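Local coordinates for disulfide isomerase DsbG N-terminal domain-containing protein (Helicobacter pylori, PDB 3TDG) that probably acts as a dimeric thiol-disulfide oxidoreductase of the Dsb family, reducing or isomerising disulfides through a thioredoxin-fold domain, at residues S37-E40 with K46-I49; A133-E138 with R238-N243. One frame throughout, in Å; residues are numbered along the deposited sequence.

Interaction 1 of 2, residues S37-E40 with K46-I49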
loop_
_atom_site.group_PDB
_atom_site.type_symbol
_atom_site.label_atom_id
_atom_site.label_comp_id
_atom_site.label_asym_id
_atom_site.label_seq_id
_atom_site.Cartn_x
_atom_site.Cartn_y
_atom_site.Cartn_z
ATOM N N SER A 37 -3.991 15.804 -28.325
ATOM C CA SER A 37 -4.230 14.808 -29.317
ATOM C C SER A 37 -3.253 13.652 -29.201
ATOM O O SER A 37 -3.609 12.526 -29.400
ATOM C CB SER A 37 -4.223 15.460 -30.686
ATOM O OG SER A 37 -3.496 14.717 -31.600
ATOM N N VAL A 38 -2.031 13.945 -28.824
ATOM C CA VAL A 38 -1.075 12.901 -28.614
ATOM C C VAL A 38 -1.519 11.999 -27.470
ATOM O O VAL A 38 -1.415 10.813 -27.552
ATOM C CB VAL A 38 0.308 13.452 -28.366
ATOM C CG1 VAL A 38 1.224 12.373 -28.029
ATOM C CG2 VAL A 38 0.797 14.177 -29.555
ATOM N N ILE A 39 -2.043 12.578 -26.418
ATOM C CA ILE A 39 -2.492 11.790 -25.313
ATOM C C ILE A 39 -3.735 11.014 -25.673
ATOM O O ILE A 39 -3.839 9.863 -25.373
ATOM C CB ILE A 39 -2.734 12.630 -24.074
ATOM C CG1 ILE A 39 -1.412 13.013 -23.451
ATOM C CG2 ILE A 39 -3.493 11.866 -23.057
ATOM C CD1 ILE A 39 -1.496 14.169 -22.551
ATOM N N GLU A 40 -4.675 11.659 -26.329
ATOM C CA GLU A 40 -5.889 10.989 -26.709
ATOM C C GLU A 40 -5.675 9.713 -27.506
ATOM O O GLU A 40 -6.275 8.737 -27.216
ATOM C CB GLU A 40 -6.818 11.917 -27.443
ATOM C CG GLU A 40 -8.207 11.446 -27.354
ATOM C CD GLU A 40 -9.192 12.319 -28.040
ATOM O OE1 GLU A 40 -8.816 13.099 -28.903
ATOM O OE2 GLU A 40 -10.353 12.207 -27.707
ATOM N N LYS A 46 -9.327 12.333 -23.411
ATOM C CA LYS A 46 -9.191 13.718 -23.847
ATOM C C LYS A 46 -9.019 14.604 -22.612
ATOM O O LYS A 46 -9.988 14.851 -21.889
ATOM C CB LYS A 46 -10.414 14.169 -24.658
ATOM C CG LYS A 46 -10.299 15.602 -25.193
ATOM C CD LYS A 46 -11.630 16.108 -25.713
ATOM C CE LYS A 46 -11.457 17.417 -26.444
ATOM N NZ LYS A 46 -12.813 18.018 -26.651
ATOM N N VAL A 47 -7.785 15.061 -22.379
ATOM C CA VAL A 47 -7.443 15.837 -21.172
ATOM C C VAL A 47 -7.810 17.302 -21.358
ATOM O O VAL A 47 -7.849 17.801 -22.479
ATOM C CB VAL A 47 -5.923 15.728 -20.790
ATOM C CG1 VAL A 47 -5.516 14.281 -20.562
ATOM C CG2 VAL A 47 -5.027 16.384 -21.840
ATOM N N ARG A 48 -8.070 17.989 -20.256
ATOM C CA ARG A 48 -8.298 19.423 -20.292
ATOM C C ARG A 48 -7.069 20.131 -19.732
ATOM O O ARG A 48 -6.597 19.769 -18.661
ATOM C CB ARG A 48 -9.543 19.759 -19.462
ATOM C CG ARG A 48 -10.040 21.191 -19.634
ATOM C CD ARG A 48 -11.473 21.343 -19.105
ATOM N NE ARG A 48 -11.557 20.994 -17.685
ATOM C CZ ARG A 48 -11.352 21.843 -16.677
ATOM N NH1 ARG A 48 -11.056 23.124 -16.907
ATOM N NH2 ARG A 48 -11.444 21.411 -15.423
ATOM N N ILE A 49 -6.551 21.127 -20.448
ATOM C CA ILE A 49 -5.364 21.860 -20.002
ATOM C C ILE A 49 -5.761 22.939 -18.989
ATOM O O ILE A 49 -6.639 23.751 -19.273
ATOM C CB ILE A 49 -4.609 22.508 -21.193
ATOM C CG1 ILE A 49 -4.057 21.431 -22.132
ATOM C CG2 ILE A 49 -3.473 23.421 -20.695
ATOM C CD1 ILE A 49 -3.594 21.980 -23.475
#
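Glu-40, in the last turn of helix 33-43, and Lys-46, two residues before strand 48-54, have their CA atoms 5.2 Å apart, the closest approach of the two backbones. No hydrogen bond crosses between 37-40 and 46-49, so side-chain packing carries the contact. Ile-39 points toward the other segment and meets Val-47 methyl to methyl. Ile-39 CG2 lies 4.0 Å from Val-47 CG1, and the two side chains cross at about a right angle. With chi1 of Ile-39 at -75°, CG2 stands anti to the backbone N, and it is this methyl branch that meets Val-47. Both residues are buried, and this pair is purely apolar.

Glu-40 and Lys-46 form the more exposed half. Their side chains run side by side in the same direction, both extended. The carboxylate of Glu-40 lies beside the base of the lysine chain, with OE2 3.6 Å from Lys-46 CB. The lysine chain then leads its ammonium group away: Lys-46 NZ ends 6.4 Å from Glu-40 OE2. The opposite charges may still attract weakly, but they make no salt bridge.

The helix and the strand belong to the DsbG-type N-terminal domain, where the helix packs on an antiparallel sheet. Ile-39 also packs on Ile-86 of strand 85-88 and on Phe-94 of the second subunit, so it takes part in the subunit interface. Val-47 rests on Ile-66 of the neighbouring strand 62-67. Just beyond it, Arg-48 pairs with Glu-67 through the backbone and a salt bridge, which ties strand 48-54 to strand 62-67.

Interaction 2 of 2, residues A133-E138 with R238-N243. With FMT (formic acid), chain C.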
loop_
_atom_site.group_PDB
_atom_site.type_symbol
_atom_site.label_atom_id
_atom_site.label_comp_id
_atom_site.label_asym_id
_atom_site.label_seq_id
_atom_site.Cartn_x
_atom_site.Cartn_y
_atom_site.Cartn_z
ATOM N N ALA A 133 -31.300 0.978 -1.528
ATOM C CA ALA A 133 -32.111 2.058 -2.092
ATOM C C ALA A 133 -33.289 2.513 -1.232
ATOM O O ALA A 133 -33.730 3.671 -1.330
ATOM C CB ALA A 133 -32.587 1.663 -3.475
ATOM N N ASP A 134 -33.820 1.607 -0.414
ATOM C CA ASP A 134 -34.928 1.952 0.475
ATOM C C ASP A 134 -34.445 2.438 1.863
ATOM O O ASP A 134 -35.256 2.823 2.694
ATOM C CB ASP A 134 -35.865 0.743 0.647
ATOM C CG ASP A 134 -35.157 -0.473 1.206
ATOM O OD1 ASP A 134 -35.796 -1.237 1.958
ATOM O OD2 ASP A 134 -33.957 -0.675 0.929
ATOM N N TYR A 135 -33.135 2.403 2.100
ATOM C CA TYR A 135 -32.602 2.635 3.437
ATOM C C TYR A 135 -32.703 4.116 3.860
ATOM O O TYR A 135 -33.210 4.427 4.964
ATOM C CB TYR A 135 -31.177 2.091 3.563
ATOM C CG TYR A 135 -30.717 1.998 5.000
ATOM C CD1 TYR A 135 -30.839 0.800 5.710
ATOM C CD2 TYR A 135 -30.186 3.108 5.658
ATOM C CE1 TYR A 135 -30.447 0.699 7.014
ATOM C CE2 TYR A 135 -29.788 3.029 6.990
ATOM C CZ TYR A 135 -29.918 1.820 7.659
ATOM O OH TYR A 135 -29.517 1.700 8.966
ATOM N N ALA A 136 -32.251 5.024 2.988
ATOM C CA ALA A 136 -32.264 6.457 3.307
ATOM C C ALA A 136 -33.678 6.949 3.345
ATOM O O ALA A 136 -34.517 6.461 2.583
ATOM C CB ALA A 136 -31.462 7.276 2.275
ATOM N N ILE A 137 -33.934 7.927 4.218
ATOM C CA ILE A 137 -35.227 8.568 4.302
ATOM C C ILE A 137 -35.115 9.877 3.567
ATOM O O ILE A 137 -34.497 10.829 4.069
ATOM C CB ILE A 137 -35.645 8.864 5.752
ATOM C CG1 ILE A 137 -35.695 7.574 6.563
ATOM C CG2 ILE A 137 -36.986 9.622 5.789
ATOM C CD1 ILE A 137 -35.436 7.780 8.021
ATOM N N GLU A 138 -35.707 9.928 2.381
ATOM C CA GLU A 138 -35.622 11.117 1.549
ATOM C C GLU A 138 -36.804 12.055 1.797
ATOM O O GLU A 138 -37.961 11.683 1.606
ATOM C CB GLU A 138 -35.505 10.732 0.065
ATOM C CG GLU A 138 -35.274 11.940 -0.837
ATOM C CD GLU A 138 -34.964 11.580 -2.281
ATOM O OE1 GLU A 138 -33.982 10.852 -2.553
ATOM O OE2 GLU A 138 -35.693 12.068 -3.157
ATOM N N ARG A 238 -32.746 -5.468 11.789
ATOM C CA ARG A 238 -31.569 -5.196 12.613
ATOM C C ARG A 238 -30.297 -5.621 11.890
ATOM O O ARG A 238 -29.315 -4.890 11.907
ATOM C CB ARG A 238 -31.634 -5.829 14.007
ATOM C CG ARG A 238 -30.810 -5.036 15.057
ATOM C CD ARG A 238 -29.986 -5.901 16.038
ATOM N NE ARG A 238 -30.590 -7.214 16.286
ATOM C CZ ARG A 238 -30.040 -8.379 15.939
ATOM N NH1 ARG A 238 -28.846 -8.408 15.346
ATOM N NH2 ARG A 238 -30.676 -9.520 16.194
ATOM N N THR A 239 -30.331 -6.781 11.236
ATOM C CA THR A 239 -29.207 -7.255 10.422
ATOM C C THR A 239 -28.904 -6.320 9.238
ATOM O O THR A 239 -27.741 -6.037 8.952
ATOM C CB THR A 239 -29.457 -8.689 9.905
ATOM O OG1 THR A 239 -29.825 -9.523 11.010
ATOM C CG2 THR A 239 -28.206 -9.267 9.233
ATOM N N LYS A 240 -29.950 -5.856 8.558
ATOM C CA LYS A 240 -29.815 -4.878 7.482
ATOM C C LYS A 240 -29.173 -3.573 8.000
ATOM O O LYS A 240 -28.256 -3.021 7.369
ATOM C CB LYS A 240 -31.175 -4.585 6.850
ATOM C CG LYS A 240 -31.066 -3.769 5.595
ATOM C CD LYS A 240 -32.402 -3.259 5.119
ATOM C CE LYS A 240 -32.334 -3.029 3.614
ATOM N NZ LYS A 240 -33.511 -2.302 3.075
ATOM N N VAL A 241 -29.656 -3.102 9.151
ATOM C CA VAL A 241 -29.043 -1.965 9.851
ATOM C C VAL A 241 -27.563 -2.223 10.149
ATOM O O VAL A 241 -26.713 -1.366 9.858
ATOM C CB VAL A 241 -29.812 -1.592 11.153
ATOM C CG1 VAL A 241 -28.983 -0.668 12.047
ATOM C CG2 VAL A 241 -31.159 -0.947 10.801
ATOM N N GLU A 242 -27.259 -3.386 10.733
ATOM C CA GLU A 242 -25.882 -3.722 11.106
ATOM C C GLU A 242 -24.954 -3.757 9.893
ATOM O O GLU A 242 -23.857 -3.229 9.964
ATOM C CB GLU A 242 -25.796 -5.038 11.908
ATOM C CG GLU A 242 -26.357 -4.926 13.340
ATOM C CD GLU A 242 -26.457 -6.272 14.079
ATOM O OE1 GLU A 242 -26.707 -6.249 15.302
ATOM O OE2 GLU A 242 -26.293 -7.342 13.451
ATOM N N ASN A 243 -25.412 -4.353 8.790
ATOM C CA ASN A 243 -24.632 -4.434 7.542
ATOM C C ASN A 243 -24.464 -3.092 6.846
ATOM O O ASN A 243 -23.368 -2.755 6.391
ATOM C CB ASN A 243 -25.258 -5.441 6.551
ATOM C CG ASN A 243 -25.235 -6.889 7.071
ATOM O OD1 ASN A 243 -24.637 -7.197 8.108
ATOM N ND2 ASN A 243 -25.905 -7.781 6.346
HETATM C C FMT C . -38.800 8.513 2.128
HETATM O O1 FMT C . -39.866 7.901 2.315
HETATM O O2 FMT C . -37.684 7.983 2.080
#
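A salt bridge and a small apolar patch join Asp-134 and Tyr-135, in the loop before strand 137-139, to Lys-240 and Val-241 on helix 235-249. Lys-240 NZ donates a hydrogen bond to Asp-134 OD2 over 2.7 Å. It reaches the syn side of that oxygen, 20° out of the carboxylate plane. Asp-134 OD1 is almost as near, 2.8 Å from Lys-240 NZ, so the ammonium group sits before both oxygens. The two side chains arrive from opposite directions. Lys-240 has CG anti to the backbone N (chi1 -170°), and its extended chain carries NZ from the helix to the carboxylate.

Beside this bridge, Tyr-135 turns its ring edge to Val-241 CA, which lies near the ring plane. Tyr-135 CE1 lies 4.2 Å from Val-241 CG2, the apolar pair. The same methyl is in van der Waals contact with Tyr-135 OH, 3.6 Å from CG2. The hydroxyl is hydrogen-bonded to Val-182 O, which anchors the end of the ring to strand 177-182. Val-241 also packs on Ala-194 and Gln-198 of helix 188-206.

Farther along, Glu-138 N donates to O2 of a formic acid molecule, probably from the crystallisation liquor, at 2.8 Å. Arg-205 and Lys-214 also bind it. The contact thus joins helix 235-249 to the loop entering edge strand 137-139. The mixed sheet runs 137-139, 177-182, 150-155, 259-262; helices 160-167 and 169-175 link its parallel central strands, consistent with a thioredoxin fold.

In the fold
The two interactions belong to different parts of an elongated chain. Interaction 1 lies in the N-terminal domain, where Val-38 and Ile-39 pack against the second subunit. Interaction 2 lies in the thioredoxin-fold part, and no other protein chain of the assembly touches its segments. Their centres are 42 Å apart, on opposite sides of the chain's centre, and their nearest atoms are about 28 Å apart. They follow in series along the sequence, with the long helix 98-129 between them. A CxxC pair, Cys-159 and Cys-162, at a helix start in the same domain as interaction 2 is probably the redox site. Neither contact includes these cysteines.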